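Long-range contacts in cysteine desulfurase (Fervidobacterium islandicum, PDB 6A6E), which probably catalyses the PLP-dependent removal of sulfur from L-cysteine, giving alanine and an enzyme-bound persulfide that feeds the SUF pathway of iron-sulfur cluster assembly: residues Ile128-His133 with Tyr153-Glu158; Lys159-Asn164 with Tyr335-Ser340; Glu165-Thr170 with Glu200-Ala205; Ile119-Asp124 with Asn176-Ser181. One frame throughout, in Å; residues are numbered along the deposited sequence.

Contact 1 (Ile128-His133 with Tyr153-Glu158). With PLP (pyridoxal-5'-phosphate), chain E.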
loop_
_atom_site.group_PDB
_atom_site.type_symbol
_atom_site.label_atom_id
_atom_site.label_comp_id
_atom_site.label_asym_id
_atom_site.label_seq_id
_atom_site.Cartn_x
_atom_site.Cartn_y
_atom_site.Cartn_z
ATOM N N ILE A 128 -21.595 -8.691 12.757
ATOM C CA ILE A 128 -20.197 -9.045 13.069
ATOM C C ILE A 128 -20.111 -9.742 14.417
ATOM O O ILE A 128 -21.125 -10.044 14.978
ATOM C CB ILE A 128 -19.295 -7.803 13.008
ATOM C CG1 ILE A 128 -19.691 -6.756 14.016
ATOM C CG2 ILE A 128 -19.357 -7.185 11.614
ATOM C CD1 ILE A 128 -18.836 -5.488 13.913
ATOM N N SER A 129 -18.928 -10.074 14.909
ATOM C CA SER A 129 -18.832 -10.675 16.212
ATOM C C SER A 129 -18.239 -9.694 17.235
ATOM O O SER A 129 -17.579 -8.725 16.869
ATOM C CB SER A 129 -18.007 -11.946 16.143
ATOM O OG SER A 129 -16.689 -11.692 16.536
ATOM N N GLN A 130 -18.468 -9.972 18.529
ATOM C CA GLN A 130 -17.931 -9.167 19.595
ATOM C C GLN A 130 -16.401 -9.240 19.707
ATOM O O GLN A 130 -15.796 -8.395 20.366
ATOM C CB GLN A 130 -18.551 -9.554 20.962
ATOM C CG GLN A 130 -19.894 -8.923 21.178
ATOM C CD GLN A 130 -20.514 -9.117 22.584
ATOM O OE1 GLN A 130 -20.231 -10.063 23.305
ATOM N NE2 GLN A 130 -21.385 -8.171 22.946
ATOM N N VAL A 131 -15.773 -10.254 19.148
ATOM C CA VAL A 131 -14.342 -10.353 19.289
ATOM C C VAL A 131 -13.571 -9.763 18.089
ATOM O O VAL A 131 -12.343 -9.950 17.983
ATOM C CB VAL A 131 -13.930 -11.827 19.524
ATOM C CG1 VAL A 131 -14.854 -12.471 20.552
ATOM C CG2 VAL A 131 -13.979 -12.641 18.262
ATOM N N GLU A 132 -14.230 -9.054 17.183
ATOM C CA GLU A 132 -13.504 -8.511 15.982
ATOM C C GLU A 132 -12.404 -7.490 16.356
ATOM O O GLU A 132 -12.520 -6.700 17.295
ATOM C CB GLU A 132 -14.434 -7.865 15.004
ATOM C CG GLU A 132 -15.527 -8.765 14.473
ATOM C CD GLU A 132 -14.969 -10.043 13.875
ATOM O OE1 GLU A 132 -15.560 -11.153 14.095
ATOM O OE2 GLU A 132 -13.940 -9.925 13.146
ATOM N N HIS A 133 -11.319 -7.608 15.643
ATOM C CA HIS A 133 -10.313 -6.591 15.495
ATOM C C HIS A 133 -10.949 -5.287 14.974
ATOM O O HIS A 133 -11.949 -5.298 14.256
ATOM C CB HIS A 133 -9.215 -7.165 14.579
ATOM C CG HIS A 133 -7.986 -6.301 14.436
ATOM N ND1 HIS A 133 -7.991 -5.100 13.747
ATOM C CD2 HIS A 133 -6.709 -6.516 14.813
ATOM C CE1 HIS A 133 -6.777 -4.582 13.763
ATOM N NE2 HIS A 133 -5.981 -5.417 14.411
ATOM N N TYR A 153 -24.276 -7.828 16.629
ATOM C CA TYR A 153 -23.148 -8.667 17.031
ATOM C C TYR A 153 -23.541 -10.070 17.439
ATOM O O TYR A 153 -24.541 -10.237 18.092
ATOM C CB TYR A 153 -22.461 -8.048 18.237
ATOM C CG TYR A 153 -21.776 -6.753 17.928
ATOM C CD1 TYR A 153 -22.481 -5.555 17.898
ATOM C CD2 TYR A 153 -20.418 -6.720 17.688
ATOM C CE1 TYR A 153 -21.853 -4.349 17.624
ATOM C CE2 TYR A 153 -19.787 -5.530 17.425
ATOM C CZ TYR A 153 -20.488 -4.350 17.387
ATOM O OH TYR A 153 -19.813 -3.149 17.144
ATOM N N ILE A 154 -22.746 -11.071 17.075
ATOM C CA ILE A 154 -22.776 -12.387 17.703
ATOM C C ILE A 154 -22.037 -12.262 19.026
ATOM O O ILE A 154 -20.878 -11.788 19.032
ATOM C CB ILE A 154 -22.059 -13.401 16.830
ATOM C CG1 ILE A 154 -22.744 -13.493 15.448
ATOM C CG2 ILE A 154 -21.969 -14.732 17.527
ATOM C CD1 ILE A 154 -21.889 -14.218 14.445
ATOM N N THR A 155 -22.669 -12.633 20.142
ATOM C CA THR A 155 -22.061 -12.340 21.459
ATOM C C THR A 155 -21.087 -13.417 21.877
ATOM O O THR A 155 -21.195 -14.569 21.472
ATOM C CB THR A 155 -23.121 -12.206 22.561
ATOM O OG1 THR A 155 -23.859 -13.393 22.573
ATOM C CG2 THR A 155 -24.089 -11.126 22.233
ATOM N N ALA A 156 -20.064 -13.015 22.608
ATOM C CA ALA A 156 -19.078 -13.898 23.124
ATOM C C ALA A 156 -19.372 -14.158 24.589
ATOM O O ALA A 156 -20.062 -13.339 25.209
ATOM C CB ALA A 156 -17.711 -13.262 23.025
ATOM N N ASP A 157 -18.827 -15.247 25.135
ATOM C CA ASP A 157 -19.033 -15.538 26.528
ATOM C C ASP A 157 -17.946 -14.792 27.328
ATOM O O ASP A 157 -17.144 -13.991 26.763
ATOM C CB ASP A 157 -19.126 -17.073 26.814
ATOM C CG ASP A 157 -17.785 -17.794 26.761
ATOM O OD1 ASP A 157 -16.715 -17.138 26.642
ATOM O OD2 ASP A 157 -17.776 -19.058 26.871
ATOM N N GLU A 158 -17.879 -15.094 28.618
ATOM C CA GLU A 158 -17.162 -14.243 29.535
ATOM C C GLU A 158 -15.680 -14.568 29.490
ATOM O O GLU A 158 -14.897 -13.847 30.064
ATOM C CB GLU A 158 -17.769 -14.308 30.949
ATOM C CG GLU A 158 -17.522 -15.587 31.718
ATOM C CD GLU A 158 -18.114 -15.548 33.149
ATOM O OE1 GLU A 158 -18.965 -14.665 33.488
ATOM O OE2 GLU A 158 -17.697 -16.413 33.943
HETATM N N1 PLP E . -7.732 -8.644 11.789
HETATM C C2 PLP E . -7.048 -9.501 12.502
HETATM C C2A PLP E . -7.738 -10.626 13.198
HETATM C C3 PLP E . -5.607 -9.278 12.618
HETATM O O3 PLP E . -4.910 -10.118 13.362
HETATM C C4 PLP E . -4.965 -8.182 11.895
HETATM C C4A PLP E . -3.533 -7.955 11.883
HETATM C C5 PLP E . -5.837 -7.264 11.155
HETATM C C6 PLP E . -7.164 -7.574 11.164
HETATM C C5A PLP E . -5.301 -6.023 10.434
HETATM O O4P PLP E . -4.197 -6.153 9.551
HETATM P P PLP E . -3.331 -4.941 8.909
HETATM O O1P PLP E . -4.206 -4.153 8.017
HETATM O O2P PLP E . -2.802 -4.259 10.138
HETATM O O3P PLP E . -2.317 -5.734 8.142
HETATM O O HOH W 1 -20.824 -10.510 25.952
#
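Q130 reaches across to the 153-158 segment with its carboxamide and accepts a nearly straight bond from the backbone there, A156 N to Q130 OE1 at 3.0 Å (168°), the donor tilted 34° from the plane of the amide. A water bridges the same OE1 and A156 O. The side chain is extended beyond CG (chi2 -173°), which lays it alongside T155, while it crosses the Y153 side chain at about a right angle with CG 4.0 Å from Y153 CB. Cut back to an alanine, this position would probably leave A156 N without its acceptor, the bridging water without one of its partners, and a gap beside Y153 CB. I128 runs beside Y153, both pointing the same way, its CG1 3.6 Å from Y153 CE2; the ring turns its edge to the backbone of S129, and its OH bonds to F271 O of the second subunit. Parallel strand pairing supplies the rest, with I154 N to I128 O at 2.8 Å and Q130 N to I154 O at 3.1 Å. At the strand's end, S129 OG accepts from V131 N in an ST turn and donates to E132 OE1, and the chain continues to H133, whose ring lies flat over the PLP pyridine. The contact closes the beta-alpha-beta unit of strand 125-129, helix 138-147 and the edge strand 150-154: I128 and Y153 face that helix, I154 faces helix 164-173.

Contact 2 (Lys159-Asn164 with Tyr335-Ser340); sequences KGVITN and YGPIDS
Two loops meet here, one leading from edge strand 150-154 of the seven-stranded sheet into helix 164-173, the other following strand 332-334 at the edge of the six-stranded sheet, so the contact ties together the two sheets of the chain. Its polar link is one backbone hydrogen bond, G336 N to K159 O at 2.9 Å, which lies in the carbonyl plane but is bent at the hydrogen (139°). Beside it the K159 side chain runs along the Y335-G336 backbone, and its ammonium NZ finds an acceptor in V334 O, the last residue of the neighbouring strand. The apolar half belongs to V161. With CG1 anti to the backbone N (chi1 -180°), the other methyl, CG2, is directed at the start of the proline, 3.5 Å from P337 N, and it also lies 3.8 Å from P337 CD, one methyl against the ring. Q191 packs against both V161 and P337 from a third loop. A glycine stands in each loop at the meeting point, G160 and G336, both with positive phi, where a side chain would press on the preceding carbonyl oxygen, and at G336 a CB would also clash with P337 CD. Beyond V161, T163 caps the following helix, its OG1 taking a bond from S166 N. In this chain the seam joins the large, PLP-binding domain to the smaller C-terminal domain, a two-domain layout characteristic of fold-type I enzymes such as the class V aminotransferases.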
loop_
_atom_site.group_PDB
_atom_site.type_symbol
_atom_site.label_atom_id
_atom_site.label_comp_id
_atom_site.label_asym_id
_atom_site.label_seq_id
_atom_site.Cartn_x
_atom_site.Cartn_y
_atom_site.Cartn_z
ATOM N N LYS A 159 -15.312 -15.633 28.763
ATOM C CA LYS A 159 -13.924 -15.939 28.425
ATOM C C LYS A 159 -13.566 -15.469 26.958
ATOM O O LYS A 159 -12.488 -15.731 26.455
ATOM C CB LYS A 159 -13.650 -17.425 28.653
ATOM C CG LYS A 159 -13.363 -17.819 30.102
ATOM C CD LYS A 159 -11.970 -17.389 30.546
ATOM C CE LYS A 159 -11.591 -17.902 31.931
ATOM N NZ LYS A 159 -10.253 -17.334 32.339
ATOM N N GLY A 160 -14.511 -14.829 26.292
ATOM C CA GLY A 160 -14.332 -14.362 24.928
ATOM C C GLY A 160 -14.622 -15.382 23.831
ATOM O O GLY A 160 -14.287 -15.156 22.705
ATOM N N VAL A 161 -15.275 -16.487 24.167
ATOM C CA VAL A 161 -15.504 -17.597 23.222
ATOM C C VAL A 161 -16.778 -17.336 22.476
ATOM O O VAL A 161 -17.780 -16.874 23.060
ATOM C CB VAL A 161 -15.566 -18.993 23.948
ATOM C CG1 VAL A 161 -15.798 -20.137 22.969
ATOM C CG2 VAL A 161 -14.275 -19.245 24.625
ATOM N N ILE A 162 -16.734 -17.556 21.156
ATOM C CA ILE A 162 -17.945 -17.555 20.327
ATOM C C ILE A 162 -18.372 -19.041 20.181
ATOM O O ILE A 162 -17.718 -19.801 19.488
ATOM C CB ILE A 162 -17.691 -16.973 18.923
ATOM C CG1 ILE A 162 -17.195 -15.545 19.011
ATOM C CG2 ILE A 162 -18.944 -17.117 18.037
ATOM C CD1 ILE A 162 -18.254 -14.540 19.289
ATOM N N THR A 163 -19.416 -19.457 20.896
ATOM C CA THR A 163 -19.846 -20.862 20.889
ATOM C C THR A 163 -20.744 -21.103 19.701
ATOM O O THR A 163 -21.354 -20.167 19.181
ATOM C CB THR A 163 -20.615 -21.236 22.203
ATOM O OG1 THR A 163 -21.815 -20.464 22.285
ATOM C CG2 THR A 163 -19.750 -20.967 23.385
ATOM N N ASN A 164 -20.793 -22.354 19.254
ATOM C CA ASN A 164 -21.766 -22.777 18.222
ATOM C C ASN A 164 -23.169 -22.404 18.583
ATOM O O ASN A 164 -23.948 -21.949 17.714
ATOM C CB ASN A 164 -21.692 -24.293 17.986
ATOM C CG ASN A 164 -20.495 -24.696 17.197
ATOM O OD1 ASN A 164 -19.643 -23.855 16.867
ATOM N ND2 ASN A 164 -20.430 -25.987 16.825
ATOM N N TYR A 335 -7.213 -16.218 28.669
ATOM C CA TYR A 335 -8.483 -15.944 27.971
ATOM C C TYR A 335 -8.642 -16.820 26.754
ATOM O O TYR A 335 -7.671 -17.331 26.200
ATOM C CB TYR A 335 -8.658 -14.432 27.666
ATOM C CG TYR A 335 -8.289 -13.603 28.892
ATOM C CD1 TYR A 335 -9.163 -13.454 29.944
ATOM C CD2 TYR A 335 -7.016 -13.092 29.031
ATOM C CE1 TYR A 335 -8.810 -12.780 31.110
ATOM C CE2 TYR A 335 -6.643 -12.386 30.165
ATOM C CZ TYR A 335 -7.520 -12.278 31.228
ATOM O OH TYR A 335 -7.106 -11.585 32.335
ATOM N N GLY A 336 -9.878 -17.006 26.334
ATOM C CA GLY A 336 -10.169 -17.805 25.153
ATOM C C GLY A 336 -10.584 -19.240 25.507
ATOM O O GLY A 336 -10.639 -19.590 26.661
ATOM N N PRO A 337 -10.897 -20.057 24.498
ATOM C CA PRO A 337 -11.332 -21.441 24.675
ATOM C C PRO A 337 -10.189 -22.335 25.105
ATOM O O PRO A 337 -9.039 -22.137 24.713
ATOM C CB PRO A 337 -11.798 -21.842 23.248
ATOM C CG PRO A 337 -10.888 -20.993 22.357
ATOM C CD PRO A 337 -10.886 -19.675 23.069
ATOM N N ILE A 338 -10.495 -23.319 25.935
ATOM C CA ILE A 338 -9.480 -24.285 26.360
ATOM C C ILE A 338 -9.916 -25.550 25.664
ATOM O O ILE A 338 -10.577 -26.392 26.243
ATOM C CB ILE A 338 -9.416 -24.492 27.902
ATOM C CG1 ILE A 338 -9.401 -23.166 28.653
ATOM C CG2 ILE A 338 -8.181 -25.324 28.251
ATOM C CD1 ILE A 338 -8.087 -22.400 28.461
ATOM N N ASP A 339 -9.617 -25.625 24.389
ATOM C CA ASP A 339 -10.107 -26.675 23.520
ATOM C C ASP A 339 -9.300 -26.548 22.224
ATOM O O ASP A 339 -8.396 -25.712 22.152
ATOM C CB ASP A 339 -11.638 -26.638 23.331
ATOM C CG ASP A 339 -12.118 -25.551 22.387
ATOM O OD1 ASP A 339 -11.334 -24.956 21.614
ATOM O OD2 ASP A 339 -13.319 -25.284 22.404
ATOM N N SER A 340 -9.548 -27.394 21.233
ATOM C CA SER A 340 -8.601 -27.493 20.106
ATOM C C SER A 340 -8.859 -26.410 19.032
ATOM O O SER A 340 -8.079 -26.290 18.073
ATOM C CB SER A 340 -8.731 -28.864 19.455
ATOM O OG SER A 340 -10.027 -28.932 18.872
#

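Contact 3 (Glu165-Thr170 with Glu200-Ala205); sequences ESILKT and ETFKNA
S166 O is gripped twice within its own helix, by the backbone N of T170 at 2.9 Å and by the hydroxyl T170 OG1 at 2.8 Å, the two donors arriving from opposite faces of the carbonyl plane. The hydroxyl is thereby spent on the helix backbone, and T170 meets the other segment through its methyl, CG2, 4.4 Å from F202 CZ. No hydrogen bond crosses between the segments; they touch through loose van der Waals packing. The F202 ring leans obliquely towards the helix, its CZ 4.1 Å from I167 O. T201 holds CG2 anti to the backbone N and OG1 beside it (chi1 -54°), which sets the methyl over one face of the F202 ring, off towards the rim, and the hydroxyl by the helix, OG1 4.0 Å from L168 CD2, with I167 CG2 close by; both side chains cross the threonine at about a right angle. That hydroxyl is bonded to L197 O, one turn back in its own helix, so against I167 and L168 it acts as bulk. F202 is where the chain leaves helix 195-201. Helices 164-173 and 195-201 lie together over the parallel strands of the mixed seven-stranded sheet, where T170 reaches strands 125-129 and 150-154 and F202 packs on strands 125-129 and 179-183.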
loop_
_atom_site.group_PDB
_atom_site.type_symbol
_atom_site.label_atom_id
_atom_site.label_comp_id
_atom_site.label_asym_id
_atom_site.label_seq_id
_atom_site.Cartn_x
_atom_site.Cartn_y
_atom_site.Cartn_z
ATOM N N GLU A 165 -23.504 -22.550 19.864
ATOM C CA GLU A 165 -24.837 -22.146 20.342
ATOM C C GLU A 165 -25.099 -20.674 20.187
ATOM O O GLU A 165 -26.214 -20.291 19.743
ATOM C CB GLU A 165 -25.069 -22.562 21.804
ATOM C CG GLU A 165 -26.448 -22.260 22.373
ATOM C CD GLU A 165 -27.631 -22.837 21.552
ATOM O OE1 GLU A 165 -27.516 -23.919 20.864
ATOM O OE2 GLU A 165 -28.721 -22.199 21.591
ATOM N N SER A 166 -24.111 -19.829 20.530
ATOM C CA SER A 166 -24.274 -18.377 20.299
ATOM C C SER A 166 -24.570 -18.096 18.825
ATOM O O SER A 166 -25.427 -17.287 18.483
ATOM C CB SER A 166 -23.024 -17.599 20.735
ATOM O OG SER A 166 -23.295 -16.215 20.550
ATOM N N ILE A 167 -23.885 -18.799 17.942
ATOM C CA ILE A 167 -24.112 -18.594 16.486
ATOM C C ILE A 167 -25.530 -18.928 16.033
ATOM O O ILE A 167 -26.240 -18.075 15.457
ATOM C CB ILE A 167 -23.072 -19.372 15.644
ATOM C CG1 ILE A 167 -21.712 -18.653 15.767
ATOM C CG2 ILE A 167 -23.441 -19.336 14.169
ATOM C CD1 ILE A 167 -20.585 -19.577 15.492
ATOM N N LEU A 168 -25.960 -20.134 16.393
ATOM C CA LEU A 168 -27.386 -20.564 16.200
ATOM C C LEU A 168 -28.415 -19.690 16.898
ATOM O O LEU A 168 -29.433 -19.395 16.290
ATOM C CB LEU A 168 -27.590 -22.010 16.636
ATOM C CG LEU A 168 -26.708 -22.963 15.831
ATOM C CD1 LEU A 168 -26.617 -24.345 16.457
ATOM C CD2 LEU A 168 -27.198 -23.032 14.393
ATOM N N LYS A 169 -28.156 -19.262 18.141
ATOM C CA LYS A 169 -29.062 -18.293 18.811
ATOM C C LYS A 169 -29.166 -16.915 18.143
ATOM O O LYS A 169 -30.263 -16.317 18.020
ATOM C CB LYS A 169 -28.662 -18.097 20.266
ATOM C CG LYS A 169 -29.447 -19.008 21.206
ATOM C CD LYS A 169 -29.813 -18.324 22.527
ATOM C CE LYS A 169 -28.660 -18.318 23.535
ATOM N NZ LYS A 169 -29.081 -17.740 24.848
ATOM N N THR A 170 -28.031 -16.395 17.687
ATOM C CA THR A 170 -28.084 -15.121 16.948
ATOM C C THR A 170 -29.027 -15.150 15.744
ATOM O O THR A 170 -29.706 -14.176 15.464
ATOM C CB THR A 170 -26.700 -14.715 16.462
ATOM O OG1 THR A 170 -25.821 -14.663 17.594
ATOM C CG2 THR A 170 -26.771 -13.352 15.716
ATOM N N GLU A 200 -23.558 -21.819 6.517
ATOM C CA GLU A 200 -24.934 -22.471 6.442
ATOM C C GLU A 200 -25.972 -21.823 7.287
ATOM O O GLU A 200 -27.146 -21.749 6.871
ATOM C CB GLU A 200 -24.899 -23.972 6.735
ATOM C CG GLU A 200 -23.834 -24.751 5.979
ATOM C CD GLU A 200 -23.882 -24.555 4.466
ATOM O OE1 GLU A 200 -24.948 -24.134 3.953
ATOM O OE2 GLU A 200 -22.840 -24.817 3.798
ATOM N N THR A 201 -25.584 -21.308 8.460
ATOM C CA THR A 201 -26.559 -20.617 9.298
ATOM C C THR A 201 -27.061 -19.326 8.640
ATOM O O THR A 201 -28.209 -18.956 8.770
ATOM C CB THR A 201 -25.910 -20.297 10.655
ATOM O OG1 THR A 201 -25.396 -21.507 11.206
ATOM C CG2 THR A 201 -26.858 -19.617 11.592
ATOM N N PHE A 202 -26.181 -18.599 7.954
ATOM C CA PHE A 202 -26.587 -17.341 7.328
ATOM C C PHE A 202 -26.410 -17.506 5.828
ATOM O O PHE A 202 -25.497 -16.932 5.169
ATOM C CB PHE A 202 -25.779 -16.176 7.885
ATOM C CG PHE A 202 -25.955 -15.996 9.366
ATOM C CD1 PHE A 202 -27.115 -15.460 9.862
ATOM C CD2 PHE A 202 -25.004 -16.421 10.247
ATOM C CE1 PHE A 202 -27.282 -15.316 11.206
ATOM C CE2 PHE A 202 -25.176 -16.295 11.595
ATOM C CZ PHE A 202 -26.317 -15.723 12.072
ATOM N N LYS A 203 -27.298 -18.331 5.301
ATOM C CA LYS A 203 -27.153 -18.867 3.967
ATOM C C LYS A 203 -27.313 -17.798 2.875
ATOM O O LYS A 203 -26.644 -17.867 1.859
ATOM C CB LYS A 203 -28.177 -19.983 3.800
ATOM C CG LYS A 203 -27.960 -20.773 2.565
ATOM C CD LYS A 203 -26.941 -21.835 2.717
ATOM C CE LYS A 203 -26.940 -22.566 1.397
ATOM N NZ LYS A 203 -25.777 -23.472 1.332
ATOM N N ASN A 204 -28.158 -16.804 3.118
ATOM C CA ASN A 204 -28.390 -15.699 2.201
ATOM C C ASN A 204 -27.506 -14.482 2.380
ATOM O O ASN A 204 -27.681 -13.519 1.641
ATOM C CB ASN A 204 -29.784 -15.152 2.381
ATOM C CG ASN A 204 -30.796 -16.024 1.774
ATOM O OD1 ASN A 204 -30.747 -16.250 0.590
ATOM N ND2 ASN A 204 -31.686 -16.583 2.595
ATOM N N ALA A 205 -26.601 -14.487 3.354
ATOM C CA ALA A 205 -25.791 -13.285 3.614
ATOM C C ALA A 205 -24.611 -13.235 2.662
ATOM O O ALA A 205 -24.195 -14.262 2.130
ATOM C CB ALA A 205 -25.352 -13.215 5.060
#

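Contact 4 (Ile119-Asp124 with Asn176-Ser181); sequences ILKTED and NPKVVS
K178 NZ is held by two acceptors of the 119-124 loop, the carboxylate D124 OD2 at 2.7 Å in a salt bridge and the carbonyl I119 O at 2.9 Å, the latter met nearly end-on. OD2 in turn serves two donors, for K121 N binds it at 2.8 Å (168°); the amide and the ammonium come from opposite faces of the carboxylate plane. One oxygen thus fixes both the lysine and the loop's own backbone, and its negative charge probably offsets the closeness of K121 NZ, 4.3 Å from K178 NZ. A methionine in place of K178 would probably leave D124 without its counter-charge and I119 O without this donor. The lysine gets there by curling: CG is anti to the backbone N (chi1 -171°), then the chain bends at chi2, chi3 and chi4, so that it curls round the oxygen of I119. The loop is the turn that feeds strand 125-129, a type II beta turn from K121 to D124 closed by D124 N to K121 O at 2.9 Å, and K178 stands just before the neighbouring parallel strand 179-183 in the large-domain sheet. Nearer the backbone, D124 CB packs against K178 CB at 3.7 Å, and I119 CG2 lies more loosely beside K178 CE. Inward, L120 CD1 approaches V179 CG2 at 4.3 Å, and W140 of helix 138-147 packs against both residues.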
loop_
_atom_site.group_PDB
_atom_site.type_symbol
_atom_site.label_atom_id
_atom_site.label_comp_id
_atom_site.label_asym_id
_atom_site.label_seq_id
_atom_site.Cartn_x
_atom_site.Cartn_y
_atom_site.Cartn_z
ATOM N N ILE A 119 -25.999 -2.908 -2.576
ATOM C CA ILE A 119 -26.230 -4.184 -1.971
ATOM C C ILE A 119 -26.460 -3.992 -0.468
ATOM O O ILE A 119 -27.363 -4.614 0.125
ATOM C CB ILE A 119 -25.029 -5.074 -2.201
ATOM C CG1 ILE A 119 -24.912 -5.388 -3.676
ATOM C CG2 ILE A 119 -25.097 -6.327 -1.310
ATOM C CD1 ILE A 119 -23.676 -6.148 -4.079
ATOM N N LEU A 120 -25.632 -3.186 0.180
ATOM C CA LEU A 120 -25.828 -2.871 1.585
ATOM C C LEU A 120 -26.562 -1.568 1.687
ATOM O O LEU A 120 -25.973 -0.536 1.394
ATOM C CB LEU A 120 -24.491 -2.758 2.320
ATOM C CG LEU A 120 -24.493 -2.509 3.831
ATOM C CD1 LEU A 120 -25.244 -3.530 4.646
ATOM C CD2 LEU A 120 -23.036 -2.473 4.292
ATOM N N LYS A 121 -27.852 -1.603 2.056
ATOM C CA LYS A 121 -28.716 -0.391 2.090
ATOM C C LYS A 121 -29.027 0.106 3.473
ATOM O O LYS A 121 -28.830 -0.612 4.442
ATOM C CB LYS A 121 -30.050 -0.635 1.421
ATOM C CG LYS A 121 -29.993 -1.239 0.058
ATOM C CD LYS A 121 -31.291 -0.873 -0.615
ATOM C CE LYS A 121 -31.507 -1.676 -1.856
ATOM N NZ LYS A 121 -32.029 -2.988 -1.424
ATOM N N THR A 122 -29.582 1.314 3.568
ATOM C CA THR A 122 -30.031 1.874 4.846
ATOM C C THR A 122 -30.964 0.858 5.477
ATOM O O THR A 122 -31.735 0.201 4.786
ATOM C CB THR A 122 -30.785 3.209 4.676
ATOM O OG1 THR A 122 -31.584 3.115 3.508
ATOM C CG2 THR A 122 -29.896 4.310 4.399
ATOM N N GLU A 123 -30.850 0.663 6.778
ATOM C CA GLU A 123 -31.701 -0.338 7.433
ATOM C C GLU A 123 -31.524 -1.834 7.059
ATOM O O GLU A 123 -32.226 -2.675 7.621
ATOM C CB GLU A 123 -33.178 0.074 7.263
ATOM C CG GLU A 123 -33.408 1.532 7.639
ATOM C CD GLU A 123 -34.754 1.742 8.249
ATOM O OE1 GLU A 123 -35.745 1.280 7.630
ATOM O OE2 GLU A 123 -34.804 2.351 9.345
ATOM N N ASP A 124 -30.608 -2.186 6.143
ATOM C CA ASP A 124 -30.047 -3.536 6.172
ATOM C C ASP A 124 -29.225 -3.670 7.440
ATOM O O ASP A 124 -28.837 -2.676 8.070
ATOM C CB ASP A 124 -29.144 -3.806 4.995
ATOM C CG ASP A 124 -29.897 -4.030 3.723
ATOM O OD1 ASP A 124 -31.094 -4.310 3.772
ATOM O OD2 ASP A 124 -29.291 -3.916 2.655
ATOM N N ASN A 176 -32.055 -12.554 9.011
ATOM C CA ASN A 176 -31.722 -12.291 7.597
ATOM C C ASN A 176 -30.707 -11.126 7.441
ATOM O O ASN A 176 -30.986 -10.122 6.800
ATOM C CB ASN A 176 -33.036 -12.009 6.839
ATOM C CG ASN A 176 -32.872 -12.032 5.326
ATOM O OD1 ASN A 176 -32.034 -12.757 4.742
ATOM N ND2 ASN A 176 -33.692 -11.221 4.661
ATOM N N PRO A 177 -29.512 -11.268 8.015
ATOM C CA PRO A 177 -28.536 -10.201 7.789
ATOM C C PRO A 177 -28.114 -10.075 6.334
ATOM O O PRO A 177 -27.901 -11.070 5.652
ATOM C CB PRO A 177 -27.345 -10.608 8.688
ATOM C CG PRO A 177 -27.470 -12.064 8.924
ATOM C CD PRO A 177 -28.989 -12.321 8.903
ATOM N N LYS A 178 -27.990 -8.847 5.848
ATOM C CA LYS A 178 -27.559 -8.624 4.489
ATOM C C LYS A 178 -26.066 -9.019 4.337
ATOM O O LYS A 178 -25.668 -9.623 3.324
ATOM C CB LYS A 178 -27.835 -7.177 4.060
ATOM C CG LYS A 178 -27.615 -6.937 2.571
ATOM C CD LYS A 178 -28.581 -7.795 1.725
ATOM C CE LYS A 178 -29.071 -7.119 0.475
ATOM N NZ LYS A 178 -29.827 -5.883 0.843
ATOM N N VAL A 179 -25.273 -8.739 5.366
ATOM C CA VAL A 179 -23.816 -9.037 5.373
ATOM C C VAL A 179 -23.445 -9.633 6.730
ATOM O O VAL A 179 -23.939 -9.177 7.760
ATOM C CB VAL A 179 -22.981 -7.743 5.135
ATOM C CG1 VAL A 179 -21.485 -7.983 5.267
ATOM C CG2 VAL A 179 -23.293 -7.249 3.763
ATOM N N VAL A 180 -22.603 -10.662 6.706
ATOM C CA VAL A 180 -21.991 -11.220 7.901
ATOM C C VAL A 180 -20.451 -11.062 7.688
ATOM O O VAL A 180 -19.918 -11.531 6.671
ATOM C CB VAL A 180 -22.331 -12.717 8.078
ATOM C CG1 VAL A 180 -21.578 -13.376 9.228
ATOM C CG2 VAL A 180 -23.814 -12.899 8.377
ATOM N N SER A 181 -19.762 -10.400 8.605
ATOM C CA SER A 181 -18.308 -10.276 8.527
ATOM C C SER A 181 -17.729 -10.781 9.795
ATOM O O SER A 181 -17.986 -10.240 10.840
ATOM C CB SER A 181 -17.886 -8.827 8.300
ATOM O OG SER A 181 -16.519 -8.718 7.902
#

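How the contacts relate
Contacts 1, 3 and 4 all involve the large-domain sheet: contact 1 pairs two of its strands at their C-terminal ends, where the cofactor sits, contact 4 joins loop and strand at the N-terminal ends, and contact 3 packs helices on one face. Contact 2 lies off the sheet, bridging to the other domain. Contacts 2 and 3 are buried, yet they differ: a single backbone bond in one, only van der Waals packing, with no hydrogen bond across, in the other. Contacts 1 and 4 are only partly buried and more polar, and contact 4 alone has a salt bridge across its segments. S166 OG probably bonds to T155 O, linking contacts 1 and 3, while F202 packs on P177, joining contacts 3 and 4.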